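PDB 1P2X: Ras GTPase-activating-like protein rng2 from Schizosaccharomyces pombe, which binds actin filaments through its calponin-homology domain and is required to build the contractile F-actin ring at the division site. Local coordinates for residues Arg12-Lys17 against Gly29-Phe34; Ala16-Glu21 against Pro124-Asp129; Thr33-Leu38 against Lys104-Ile109. All coordinates share one frame; numbering follows the deposited sequence.

Contact 1: Arg12-Lys17 against Gly29-Phe34; sequences RVDEAK and GPTSTF
Lys17 crosses the face of Phe34 obliquely and ends beside Thr31, and these three residues carry most of the contact between helix 2-23 and the loop that follows it in this all-helical calponin-homology domain. The loop folds back on the helix it has just left, bringing Asp14 and Thr31 closest along the backbones. CG of Lys17 sits over the centre of the Phe34 ring in a CH-pi contact, 3.6 Å from the ring centroid and 13° off its normal. At the ring edge, near its plane, CG1 of Val13 approaches CD2 of Phe34 at 4.1 Å. With CG anti to the backbone N (chi1 -172°), the lysine chain runs out over the ring face and then bends at chi3 (69°), which turns the amino group toward the loop. There NZ donates to Gly29 O at 3.0 Å and also to Thr31 OG1 at 3.1 Å, so two bonds to the loop fix the lysine tip. Thr31 points its methyl at the helix backbone, CG2 lying 3.7 Å from Asp14 N. Its hydroxyl is a relay, accepting from Lys17 and donating to Asp14, whose negative charge would be expected to favour the nearby ammonium group. Helix 102-117 backs the helix here, Val13 touching Ile106 and Ala16 touching Ile109. The Thr31 OG1 proton goes to the anti lone pair of Asp14 OD2, 2.6 Å away.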
ATOM      1  N   ARG A  12       1.307  -7.337  -6.705  1.00  4.76           N
ATOM      2  CA  ARG A  12       1.310  -5.893  -6.573  1.00  6.02           C
ATOM      3  C   ARG A  12       1.462  -5.507  -5.107  1.00  8.77           C
ATOM      4  O   ARG A  12       2.238  -4.606  -4.772  1.00 12.28           O
ATOM      5  CB  ARG A  12       0.029  -5.293  -7.161  1.00  6.72           C
ATOM      6  CG  ARG A  12      -0.274  -5.738  -8.617  1.00  5.88           C
ATOM      7  CD  ARG A  12       0.687  -5.136  -9.656  1.00  3.06           C
ATOM      8  NE  ARG A  12       1.948  -5.868  -9.811  1.00  5.33           N
ATOM      9  CZ  ARG A  12       2.091  -6.988 -10.511  1.00  5.66           C
ATOM     10  NH1 ARG A  12       1.053  -7.531 -11.134  1.00  7.55           N
ATOM     11  NH2 ARG A  12       3.285  -7.557 -10.620  1.00  4.92           N
ATOM     12  N   VAL A  13       0.725  -6.186  -4.230  1.00  9.81           N
ATOM     13  CA  VAL A  13       0.798  -5.925  -2.795  1.00  8.07           C
ATOM     14  C   VAL A  13       2.200  -6.261  -2.265  1.00  9.84           C
ATOM     15  O   VAL A  13       2.766  -5.523  -1.455  1.00 10.56           O
ATOM     16  CB  VAL A  13      -0.260  -6.756  -2.008  1.00  9.83           C
ATOM     17  CG1 VAL A  13      -0.180  -6.442  -0.516  1.00 10.24           C
ATOM     18  CG2 VAL A  13      -1.653  -6.470  -2.523  1.00  6.70           C
ATOM     19  N   ASP A  14       2.759  -7.371  -2.740  1.00  8.31           N
ATOM     20  CA  ASP A  14       4.096  -7.807  -2.329  1.00  7.89           C
ATOM     21  C   ASP A  14       5.162  -6.773  -2.722  1.00  8.82           C
ATOM     22  O   ASP A  14       6.071  -6.473  -1.947  1.00  8.65           O
ATOM     23  CB  ASP A  14       4.424  -9.161  -2.976  1.00  6.47           C
ATOM     24  CG  ASP A  14       5.617  -9.830  -2.350  1.00  7.09           C
ATOM     25  OD1 ASP A  14       6.654 -10.009  -3.039  1.00  8.97           O
ATOM     26  OD2 ASP A  14       5.549 -10.202  -1.156  1.00  9.73           O
ATOM     27  N   GLU A  15       5.045  -6.245  -3.935  1.00  6.28           N
ATOM     28  CA  GLU A  15       5.980  -5.244  -4.447  1.00  9.61           C
ATOM     29  C   GLU A  15       5.950  -3.944  -3.628  1.00  8.70           C
ATOM     30  O   GLU A  15       6.993  -3.372  -3.321  1.00  9.25           O
ATOM     31  CB  GLU A  15       5.676  -4.955  -5.928  1.00  7.99           C
ATOM     32  CG  GLU A  15       5.963  -6.130  -6.860  1.00  8.96           C
ATOM     33  CD  GLU A  15       5.235  -6.026  -8.185  1.00 13.57           C
ATOM     34  OE1 GLU A  15       4.548  -5.004  -8.411  1.00 16.23           O
ATOM     35  OE2 GLU A  15       5.341  -6.965  -9.005  1.00 12.16           O
ATOM     36  N   ALA A  16       4.750  -3.490  -3.280  1.00 10.27           N
ATOM     37  CA  ALA A  16       4.588  -2.286  -2.475  1.00  9.72           C
ATOM     38  C   ALA A  16       5.130  -2.543  -1.061  1.00 10.95           C
ATOM     39  O   ALA A  16       5.743  -1.661  -0.461  1.00 10.11           O
ATOM     40  CB  ALA A  16       3.106  -1.885  -2.408  1.00  9.31           C
ATOM     41  N   LYS A  17       4.893  -3.741  -0.532  1.00  7.63           N
ATOM     42  CA  LYS A  17       5.375  -4.080   0.800  1.00  8.70           C
ATOM     43  C   LYS A  17       6.894  -4.000   0.793  1.00  9.11           C
ATOM     44  O   LYS A  17       7.484  -3.243   1.562  1.00  8.61           O
ATOM     45  CB  LYS A  17       4.944  -5.492   1.220  1.00  8.53           C
ATOM     46  CG  LYS A  17       5.253  -5.823   2.676  1.00  8.46           C
ATOM     47  CD  LYS A  17       5.018  -7.297   3.031  1.00  8.48           C
ATOM     48  CE  LYS A  17       6.043  -8.193   2.347  1.00 12.49           C
ATOM     49  NZ  LYS A  17       5.968  -9.603   2.785  1.00 13.51           N
ATOM     50  N   GLY A  29       5.917  -8.157   7.956  1.00 16.95           N
ATOM     51  CA  GLY A  29       5.031  -9.307   8.020  1.00 13.54           C
ATOM     52  C   GLY A  29       4.546  -9.858   6.690  1.00 13.21           C
ATOM     53  O   GLY A  29       4.971  -9.400   5.633  1.00 12.66           O
ATOM     54  N   PRO A  30       3.645 -10.849   6.730  1.00 10.88           N
ATOM     55  CA  PRO A  30       3.078 -11.493   5.537  1.00 10.35           C
ATOM     56  C   PRO A  30       2.398 -10.529   4.562  1.00 10.35           C
ATOM     57  O   PRO A  30       1.789  -9.539   4.966  1.00  9.55           O
ATOM     58  CB  PRO A  30       2.070 -12.495   6.121  1.00 11.93           C
ATOM     59  CG  PRO A  30       2.650 -12.839   7.486  1.00 12.45           C
ATOM     60  CD  PRO A  30       3.150 -11.484   7.970  1.00 11.34           C
ATOM     61  N   THR A  31       2.509 -10.837   3.274  1.00 11.65           N
ATOM     62  CA  THR A  31       1.892 -10.041   2.227  1.00 11.29           C
ATOM     63  C   THR A  31       0.367 -10.154   2.294  1.00 10.81           C
ATOM     64  O   THR A  31      -0.341  -9.168   2.101  1.00 10.51           O
ATOM     65  CB  THR A  31       2.390 -10.510   0.839  1.00 12.64           C
ATOM     66  OG1 THR A  31       3.756 -10.106   0.665  1.00 13.49           O
ATOM     67  CG2 THR A  31       1.551  -9.901  -0.293  1.00 13.73           C
ATOM     68  N   SER A  32      -0.132 -11.352   2.595  1.00 11.59           N
ATOM     69  CA  SER A  32      -1.576 -11.596   2.646  1.00 13.41           C
ATOM     70  C   SER A  32      -2.312 -10.767   3.695  1.00 11.61           C
ATOM     71  O   SER A  32      -3.516 -10.580   3.597  1.00 13.79           O
ATOM     72  CB  SER A  32      -1.868 -13.094   2.871  1.00 12.19           C
ATOM     73  OG  SER A  32      -1.309 -13.566   4.089  1.00 15.52           O
ATOM     74  N   THR A  33      -1.591 -10.270   4.694  1.00 10.85           N
ATOM     75  CA  THR A  33      -2.211  -9.443   5.723  1.00 11.56           C
ATOM     76  C   THR A  33      -1.636  -8.034   5.742  1.00 10.82           C
ATOM     77  O   THR A  33      -1.929  -7.255   6.647  1.00 11.10           O
ATOM     78  CB  THR A  33      -2.033 -10.078   7.107  1.00 11.48           C
ATOM     79  OG1 THR A  33      -0.644 -10.354   7.324  1.00 18.30           O
ATOM     80  CG2 THR A  33      -2.780 -11.404   7.184  1.00 13.98           C
ATOM     81  N   PHE A  34      -0.828  -7.704   4.733  1.00 10.01           N
ATOM     82  CA  PHE A  34      -0.184  -6.394   4.672  1.00  8.78           C
ATOM     83  C   PHE A  34      -1.155  -5.228   4.479  1.00  8.27           C
ATOM     84  O   PHE A  34      -1.023  -4.214   5.146  1.00 10.63           O
ATOM     85  CB  PHE A  34       0.904  -6.363   3.582  1.00  9.35           C
ATOM     86  CG  PHE A  34       1.663  -5.058   3.519  1.00 11.12           C
ATOM     87  CD1 PHE A  34       2.480  -4.662   4.573  1.00 13.02           C
ATOM     88  CD2 PHE A  34       1.548  -4.221   2.412  1.00 10.89           C
ATOM     89  CE1 PHE A  34       3.176  -3.443   4.529  1.00 17.24           C
ATOM     90  CE2 PHE A  34       2.240  -3.006   2.355  1.00 13.54           C
ATOM     91  CZ  PHE A  34       3.055  -2.614   3.418  1.00 13.61           C
TER

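Contact 2: Ala16-Glu21 against Pro124-Asp129; sequences AKKWIE and PLIKSD
Lys18 and Trp19 reach from neighbouring positions of helix 2-23 to the extended segment 124-129, one with a charged tip and the other with an indole. The lysine chain bends at chi3 (-51°), which carries its amino group to the segment's backbone. NZ donates to Ile126 O at 2.8 Å, arriving 32° out of the carbonyl plane, and lies 3.9 Å from Ile126 CB. Trp19, its CG anti to the backbone N (chi1 -179°), meets the segment obliquely through the pyrrole part of the ring: CD1 is 3.7 Å from Leu125 N and 4.3 Å from Leu125 CB. Helix 2-23 belongs to the calponin-homology fold; segment 124-129 lies in the chain between helix 102-117 and helix 136-147 and passes across it. Leu125 is the buried residue of segment 124-129; its CD1 comes within 4.1 Å of Ala16 N, while its side chain also touches His110 and Ser113 of helix 102-117. An alanine in place of Lys18 would probably leave Ile126 O without this charged donor and the middle of the segment less firmly tied to the helix. Nearer the start of the helix, Glu15 OE2 accepts a hydrogen bond from Ser128 N.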
ATOM      1  N   ALA A  16       4.750  -3.490  -3.280  1.00 10.27           N
ATOM      2  CA  ALA A  16       4.588  -2.286  -2.475  1.00  9.72           C
ATOM      3  C   ALA A  16       5.130  -2.543  -1.061  1.00 10.95           C
ATOM      4  O   ALA A  16       5.743  -1.661  -0.461  1.00 10.11           O
ATOM      5  CB  ALA A  16       3.106  -1.885  -2.408  1.00  9.31           C
ATOM      6  N   LYS A  17       4.893  -3.741  -0.532  1.00  7.63           N
ATOM      7  CA  LYS A  17       5.375  -4.080   0.800  1.00  8.70           C
ATOM      8  C   LYS A  17       6.894  -4.000   0.793  1.00  9.11           C
ATOM      9  O   LYS A  17       7.484  -3.243   1.562  1.00  8.61           O
ATOM     10  CB  LYS A  17       4.944  -5.492   1.220  1.00  8.53           C
ATOM     11  CG  LYS A  17       5.253  -5.823   2.676  1.00  8.46           C
ATOM     12  CD  LYS A  17       5.018  -7.297   3.031  1.00  8.48           C
ATOM     13  CE  LYS A  17       6.043  -8.193   2.347  1.00 12.49           C
ATOM     14  NZ  LYS A  17       5.968  -9.603   2.785  1.00 13.51           N
ATOM     15  N   LYS A  18       7.521  -4.775  -0.084  1.00  7.23           N
ATOM     16  CA  LYS A  18       8.981  -4.791  -0.182  1.00 12.01           C
ATOM     17  C   LYS A  18       9.586  -3.392  -0.287  1.00 10.16           C
ATOM     18  O   LYS A  18      10.570  -3.098   0.380  1.00 11.19           O
ATOM     19  CB  LYS A  18       9.431  -5.608  -1.397  1.00 13.75           C
ATOM     20  CG  LYS A  18       9.117  -7.103  -1.350  1.00 16.69           C
ATOM     21  CD  LYS A  18       9.492  -7.715  -2.699  1.00 21.01           C
ATOM     22  CE  LYS A  18       8.847  -6.909  -3.852  1.00 23.53           C
ATOM     23  NZ  LYS A  18       9.476  -7.082  -5.206  1.00 17.10           N
ATOM     24  N   TRP A  19       9.004  -2.548  -1.137  1.00 10.43           N
ATOM     25  CA  TRP A  19       9.487  -1.186  -1.333  1.00 10.49           C
ATOM     26  C   TRP A  19       9.483  -0.430  -0.012  1.00  9.17           C
ATOM     27  O   TRP A  19      10.448   0.245   0.331  1.00 10.78           O
ATOM     28  CB  TRP A  19       8.616  -0.440  -2.350  1.00  9.38           C
ATOM     29  CG  TRP A  19       9.099   0.951  -2.579  1.00  7.73           C
ATOM     30  CD1 TRP A  19      10.229   1.324  -3.249  1.00  7.52           C
ATOM     31  CD2 TRP A  19       8.527   2.156  -2.054  1.00  7.59           C
ATOM     32  NE1 TRP A  19      10.398   2.681  -3.172  1.00  8.36           N
ATOM     33  CE2 TRP A  19       9.365   3.222  -2.449  1.00  9.19           C
ATOM     34  CE3 TRP A  19       7.385   2.442  -1.290  1.00  7.83           C
ATOM     35  CZ2 TRP A  19       9.104   4.555  -2.105  1.00  6.80           C
ATOM     36  CZ3 TRP A  19       7.123   3.770  -0.951  1.00  7.70           C
ATOM     37  CH2 TRP A  19       7.983   4.810  -1.363  1.00  6.79           C
ATOM     38  N   ILE A  20       8.388  -0.549   0.729  1.00 10.46           N
ATOM     39  CA  ILE A  20       8.281   0.109   2.017  1.00  6.83           C
ATOM     40  C   ILE A  20       9.278  -0.505   2.988  1.00  8.47           C
ATOM     41  O   ILE A  20       9.875   0.204   3.784  1.00  9.08           O
ATOM     42  CB  ILE A  20       6.851  -0.002   2.583  1.00  8.20           C
ATOM     43  CG1 ILE A  20       5.877   0.769   1.684  1.00  6.13           C
ATOM     44  CG2 ILE A  20       6.800   0.532   4.014  1.00  6.78           C
ATOM     45  CD1 ILE A  20       4.430   0.711   2.137  1.00  7.72           C
ATOM     46  N   GLU A  21       9.462  -1.820   2.923  1.00  8.28           N
ATOM     47  CA  GLU A  21      10.418  -2.491   3.803  1.00 13.52           C
ATOM     48  C   GLU A  21      11.834  -1.972   3.533  1.00 14.20           C
ATOM     49  O   GLU A  21      12.650  -1.839   4.442  1.00 16.36           O
ATOM     50  CB  GLU A  21      10.366  -4.017   3.606  1.00 12.22           C
ATOM     51  CG  GLU A  21       9.086  -4.667   4.135  1.00 14.28           C
ATOM     52  CD  GLU A  21       9.053  -6.182   3.954  1.00 18.83           C
ATOM     53  OE1 GLU A  21       9.348  -6.667   2.836  1.00 17.29           O
ATOM     54  OE2 GLU A  21       8.712  -6.889   4.927  1.00 15.53           O
ATOM     55  N   PRO A 124      13.817   2.459  -6.139  1.00 15.97           N
ATOM     56  CA  PRO A 124      12.716   2.100  -7.037  1.00 15.36           C
ATOM     57  C   PRO A 124      12.014   0.835  -6.578  1.00 13.38           C
ATOM     58  O   PRO A 124      12.623  -0.016  -5.939  1.00 13.95           O
ATOM     59  CB  PRO A 124      13.421   1.890  -8.372  1.00 15.14           C
ATOM     60  CG  PRO A 124      14.739   1.310  -7.963  1.00 15.27           C
ATOM     61  CD  PRO A 124      15.126   2.147  -6.749  1.00 14.26           C
ATOM     62  N   LEU A 125      10.730   0.723  -6.885  1.00 14.90           N
ATOM     63  CA  LEU A 125       9.991  -0.490  -6.570  1.00 14.37           C
ATOM     64  C   LEU A 125      10.556  -1.589  -7.487  1.00 14.62           C
ATOM     65  O   LEU A 125      10.941  -1.311  -8.622  1.00 15.96           O
ATOM     66  CB  LEU A 125       8.495  -0.258  -6.809  1.00 11.25           C
ATOM     67  CG  LEU A 125       7.505  -1.412  -6.594  1.00  9.25           C
ATOM     68  CD1 LEU A 125       6.154  -0.885  -6.112  1.00  8.84           C
ATOM     69  CD2 LEU A 125       7.355  -2.168  -7.906  1.00  6.62           C
ATOM     70  N   ILE A 126      10.620  -2.824  -6.992  1.00 16.14           N
ATOM     71  CA  ILE A 126      11.164  -3.954  -7.756  1.00 15.69           C
ATOM     72  C   ILE A 126      10.065  -4.908  -8.241  1.00 15.83           C
ATOM     73  O   ILE A 126       9.327  -5.467  -7.434  1.00 15.23           O
ATOM     74  CB  ILE A 126      12.153  -4.770  -6.885  1.00 16.34           C
ATOM     75  CG1 ILE A 126      13.213  -3.850  -6.263  1.00 18.82           C
ATOM     76  CG2 ILE A 126      12.796  -5.892  -7.710  1.00 17.42           C
ATOM     77  CD1 ILE A 126      14.112  -3.159  -7.272  1.00 20.55           C
ATOM     78  N   LYS A 127       9.963  -5.094  -9.554  1.00 18.02           N
ATOM     79  CA  LYS A 127       8.958  -5.996 -10.128  1.00 20.39           C
ATOM     80  C   LYS A 127       9.091  -7.399  -9.529  1.00 19.15           C
ATOM     81  O   LYS A 127      10.199  -7.925  -9.400  1.00 16.33           O
ATOM     82  CB  LYS A 127       9.119  -6.090 -11.644  1.00 21.32           C
ATOM     83  CG  LYS A 127       9.025  -4.764 -12.381  1.00 30.53           C
ATOM     84  CD  LYS A 127       9.346  -4.945 -13.869  1.00 33.76           C
ATOM     85  CE  LYS A 127      10.782  -5.447 -14.069  1.00 38.55           C
ATOM     86  NZ  LYS A 127      11.053  -5.897 -15.469  1.00 38.60           N
ATOM     87  N   SER A 128       7.961  -8.011  -9.184  1.00 16.34           N
ATOM     88  CA  SER A 128       7.993  -9.327  -8.557  1.00 20.20           C
ATOM     89  C   SER A 128       8.650 -10.395  -9.431  1.00 19.84           C
ATOM     90  O   SER A 128       8.440 -10.457 -10.644  1.00 18.69           O
ATOM     91  CB  SER A 128       6.583  -9.776  -8.136  1.00 17.04           C
ATOM     92  OG  SER A 128       5.735  -9.957  -9.253  1.00 27.71           O
ATOM     93  N   ASP A 129       9.470 -11.226  -8.803  1.00 20.48           N
ATOM     94  CA  ASP A 129      10.101 -12.323  -9.515  1.00 21.88           C
ATOM     95  C   ASP A 129       9.001 -13.131 -10.210  1.00 18.99           C
ATOM     96  O   ASP A 129       7.887 -13.260  -9.691  1.00 18.62           O
ATOM     97  CB  ASP A 129      10.879 -13.203  -8.537  1.00 24.86           C
ATOM     98  CG  ASP A 129      11.636 -14.301  -9.229  1.00 28.52           C
ATOM     99  OD1 ASP A 129      11.056 -15.381  -9.464  1.00 28.00           O
ATOM    100  OD2 ASP A 129      12.819 -14.095  -9.571  1.00 34.76           O
TER

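Contact 3: Thr33-Leu38 against Lys104-Ile109; sequences TFEQSL and KVIYCI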
ATOM      1  N   THR A  33      -1.591 -10.270   4.694  1.00 10.85           N
ATOM      2  CA  THR A  33      -2.211  -9.443   5.723  1.00 11.56           C
ATOM      3  C   THR A  33      -1.636  -8.034   5.742  1.00 10.82           C
ATOM      4  O   THR A  33      -1.929  -7.255   6.647  1.00 11.10           O
ATOM      5  CB  THR A  33      -2.033 -10.078   7.107  1.00 11.48           C
ATOM      6  OG1 THR A  33      -0.644 -10.354   7.324  1.00 18.30           O
ATOM      7  CG2 THR A  33      -2.780 -11.404   7.184  1.00 13.98           C
ATOM      8  N   PHE A  34      -0.828  -7.704   4.733  1.00 10.01           N
ATOM      9  CA  PHE A  34      -0.184  -6.394   4.672  1.00  8.78           C
ATOM     10  C   PHE A  34      -1.155  -5.228   4.479  1.00  8.27           C
ATOM     11  O   PHE A  34      -1.023  -4.214   5.146  1.00 10.63           O
ATOM     12  CB  PHE A  34       0.904  -6.363   3.582  1.00  9.35           C
ATOM     13  CG  PHE A  34       1.663  -5.058   3.519  1.00 11.12           C
ATOM     14  CD1 PHE A  34       2.480  -4.662   4.573  1.00 13.02           C
ATOM     15  CD2 PHE A  34       1.548  -4.221   2.412  1.00 10.89           C
ATOM     16  CE1 PHE A  34       3.176  -3.443   4.529  1.00 17.24           C
ATOM     17  CE2 PHE A  34       2.240  -3.006   2.355  1.00 13.54           C
ATOM     18  CZ  PHE A  34       3.055  -2.614   3.418  1.00 13.61           C
ATOM     19  N   GLU A  35      -2.123  -5.350   3.575  1.00  7.07           N
ATOM     20  CA  GLU A  35      -3.070  -4.252   3.385  1.00  8.63           C
ATOM     21  C   GLU A  35      -3.776  -3.894   4.675  1.00  9.07           C
ATOM     22  O   GLU A  35      -3.916  -2.719   5.009  1.00  9.39           O
ATOM     23  CB  GLU A  35      -4.132  -4.595   2.353  1.00  9.68           C
ATOM     24  CG  GLU A  35      -3.587  -4.847   0.983  1.00 10.54           C
ATOM     25  CD  GLU A  35      -4.526  -5.708   0.189  1.00 12.64           C
ATOM     26  OE1 GLU A  35      -5.449  -5.144  -0.443  1.00 10.81           O
ATOM     27  OE2 GLU A  35      -4.345  -6.947   0.224  1.00 13.35           O
ATOM     28  N   GLN A  36      -4.235  -4.911   5.394  1.00  9.55           N
ATOM     29  CA  GLN A  36      -4.941  -4.679   6.644  1.00 10.36           C
ATOM     30  C   GLN A  36      -4.060  -4.019   7.697  1.00 10.89           C
ATOM     31  O   GLN A  36      -4.566  -3.283   8.540  1.00 13.18           O
ATOM     32  CB  GLN A  36      -5.523  -5.993   7.190  1.00 12.00           C
ATOM     33  CG  GLN A  36      -6.747  -6.526   6.431  1.00  9.64           C
ATOM     34  CD  GLN A  36      -8.000  -5.681   6.625  1.00 11.43           C
ATOM     35  OE1 GLN A  36      -8.307  -5.253   7.738  1.00 15.75           O
ATOM     36  NE2 GLN A  36      -8.735  -5.451   5.544  1.00 11.36           N
ATOM     37  N   SER A  37      -2.752  -4.269   7.653  1.00 10.41           N
ATOM     38  CA  SER A  37      -1.850  -3.680   8.646  1.00 10.75           C
ATOM     39  C   SER A  37      -1.613  -2.185   8.435  1.00 10.01           C
ATOM     40  O   SER A  37      -1.090  -1.508   9.318  1.00 10.78           O
ATOM     41  CB  SER A  37      -0.497  -4.417   8.671  1.00 10.05           C
ATOM     42  OG  SER A  37       0.229  -4.226   7.466  1.00  8.54           O
ATOM     43  N   LEU A  38      -1.990  -1.670   7.268  1.00 12.45           N
ATOM     44  CA  LEU A  38      -1.778  -0.257   6.971  1.00 11.56           C
ATOM     45  C   LEU A  38      -2.947   0.591   7.435  1.00 10.51           C
ATOM     46  O   LEU A  38      -2.859   1.813   7.455  1.00 12.55           O
ATOM     47  CB  LEU A  38      -1.557  -0.034   5.466  1.00  8.31           C
ATOM     48  CG  LEU A  38      -0.354  -0.662   4.754  1.00  7.16           C
ATOM     49  CD1 LEU A  38      -0.470  -0.406   3.238  1.00  7.08           C
ATOM     50  CD2 LEU A  38       0.955  -0.106   5.291  1.00  6.84           C
ATOM     51  N   LYS A 104      -6.581   0.594  -3.689  1.00 11.17           N
ATOM     52  CA  LYS A 104      -6.251   1.949  -4.116  1.00 14.51           C
ATOM     53  C   LYS A 104      -5.088   2.469  -3.290  1.00 14.33           C
ATOM     54  O   LYS A 104      -4.336   3.340  -3.730  1.00 14.24           O
ATOM     55  CB  LYS A 104      -7.456   2.880  -3.971  1.00 18.39           C
ATOM     56  CG  LYS A 104      -7.229   4.269  -4.536  1.00 23.27           C
ATOM     57  CD  LYS A 104      -8.518   5.082  -4.573  1.00 27.86           C
ATOM     58  CE  LYS A 104      -9.595   4.369  -5.376  1.00 30.00           C
ATOM     59  NZ  LYS A 104     -10.853   5.173  -5.442  1.00 30.82           N
ATOM     60  N   VAL A 105      -4.941   1.935  -2.081  1.00 13.24           N
ATOM     61  CA  VAL A 105      -3.826   2.317  -1.224  1.00 10.82           C
ATOM     62  C   VAL A 105      -2.554   1.737  -1.831  1.00  9.00           C
ATOM     63  O   VAL A 105      -1.558   2.441  -2.003  1.00  8.95           O
ATOM     64  CB  VAL A 105      -4.016   1.784   0.215  1.00 12.81           C
ATOM     65  CG1 VAL A 105      -2.753   1.990   1.028  1.00 10.23           C
ATOM     66  CG2 VAL A 105      -5.191   2.498   0.879  1.00 11.12           C
ATOM     67  N   ILE A 106      -2.604   0.451  -2.165  1.00  6.97           N
ATOM     68  CA  ILE A 106      -1.476  -0.236  -2.780  1.00  6.74           C
ATOM     69  C   ILE A 106      -1.098   0.478  -4.077  1.00  8.86           C
ATOM     70  O   ILE A 106       0.078   0.622  -4.400  1.00 10.73           O
ATOM     71  CB  ILE A 106      -1.837  -1.710  -3.081  1.00  7.28           C
ATOM     72  CG1 ILE A 106      -2.210  -2.436  -1.780  1.00  9.55           C
ATOM     73  CG2 ILE A 106      -0.684  -2.413  -3.766  1.00  4.94           C
ATOM     74  CD1 ILE A 106      -1.176  -2.277  -0.663  1.00  6.71           C
ATOM     75  N   TYR A 107      -2.117   0.911  -4.816  1.00 10.87           N
ATOM     76  CA  TYR A 107      -1.933   1.639  -6.071  1.00  9.63           C
ATOM     77  C   TYR A 107      -1.227   2.962  -5.786  1.00  8.03           C
ATOM     78  O   TYR A 107      -0.272   3.331  -6.461  1.00  6.44           O
ATOM     79  CB  TYR A 107      -3.299   1.901  -6.713  1.00 11.42           C
ATOM     80  CG  TYR A 107      -3.260   2.700  -8.002  1.00 11.78           C
ATOM     81  CD1 TYR A 107      -2.578   2.231  -9.125  1.00 13.42           C
ATOM     82  CD2 TYR A 107      -3.922   3.920  -8.098  1.00 11.99           C
ATOM     83  CE1 TYR A 107      -2.559   2.969 -10.310  1.00 14.01           C
ATOM     84  CE2 TYR A 107      -3.905   4.663  -9.268  1.00 11.29           C
ATOM     85  CZ  TYR A 107      -3.225   4.186 -10.366  1.00 12.20           C
ATOM     86  OH  TYR A 107      -3.193   4.943 -11.509  1.00 17.48           O
ATOM     87  N   CYS A 108      -1.699   3.667  -4.768  1.00  7.93           N
ATOM     88  CA  CYS A 108      -1.099   4.933  -4.402  1.00  8.36           C
ATOM     89  C   CYS A 108       0.374   4.730  -4.051  1.00  9.60           C
ATOM     90  O   CYS A 108       1.237   5.520  -4.463  1.00  8.93           O
ATOM     91  CB  CYS A 108      -1.856   5.560  -3.227  1.00 12.05           C
ATOM     92  SG  CYS A 108      -1.109   7.083  -2.599  1.00 12.73           S
ATOM     93  N   ILE A 109       0.673   3.658  -3.320  1.00  8.69           N
ATOM     94  CA  ILE A 109       2.053   3.375  -2.925  1.00  8.20           C
ATOM     95  C   ILE A 109       2.978   3.128  -4.124  1.00 11.02           C
ATOM     96  O   ILE A 109       4.140   3.540  -4.114  1.00  8.38           O
ATOM     97  CB  ILE A 109       2.109   2.170  -1.971  1.00  9.56           C
ATOM     98  CG1 ILE A 109       1.487   2.557  -0.621  1.00  9.36           C
ATOM     99  CG2 ILE A 109       3.550   1.687  -1.809  1.00  8.45           C
ATOM    100  CD1 ILE A 109       1.380   1.426   0.361  1.00  8.91           C
TER
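Leu38 sets its CG anti to its own carbonyl carbon (chi1 -62°) and continues with CD1 extended (chi2 174°), which sends that methyl toward helix 102-117. Ile109 has the same torsional pattern, and the two side chains reach for each other tip to tip, CD1 to CD1 at 3.9 Å. This is the interior of the calponin-homology fold, where the short, weakly bonded helix 34-37 and the turn after it lie against the long helix 102-117. The facing residues Val105, Ile106 and Ile109 all fall on one side of the long helix. Leu38 CD1 serves all three: besides Ile109, it lies 4.0 Å from CG1 of Val105, the two side chains sliding past each other in opposite directions, and it makes a longer approach to CD1 of Ile106. Leu38 also folds back on its own segment, its CG standing 4.1 Å above one face of the Phe34 ring, offset toward the rim.

Glu35 adds the aliphatic part of its chain to this apolar surface. Its CG touches CD1 of Ile106 at 3.9 Å, the side chains crossing at about a right angle. The carboxylate is buried but has partners: OE1 is hydrogen-bonded to Tyr9 OH, and OE2 forms a salt bridge with Arg145 NH2, so the acid is held from helix 2-23 and from helix 136-147. Helix 2-23 also flanks the apolar cluster, Ile109 touching Ile20. Across the two segments the contact is purely van der Waals. Within the short helix, Ser37 turns its hydroxyl back on the chain: OG donates to Phe34 O at 2.6 Å, tilted 20° from the carbonyl plane.

Contacts 1 and 2 both start from helix 2-23 and overlap at Ala16 and Lys17, though Lys17 acts in contact 1 alone of these two, and they meet different loops; contact 3 joins helix 34-37 to helix 102-117. Contact 3 lies deepest, its centre about 3 Å from that of the chain, against about 8 and 10 Å for contacts 1 and 2, and its chemistry between the segments is wholly apolar. Contact 1, also buried, mixes an aromatic face with a polar relay. Contact 2 is only partly buried and rests on one charged bond beside an indole. Phe34, crossed by Lys17 in contact 1, lies beneath Leu38 in contact 3, and Ile20 of 16-21 packs on it too.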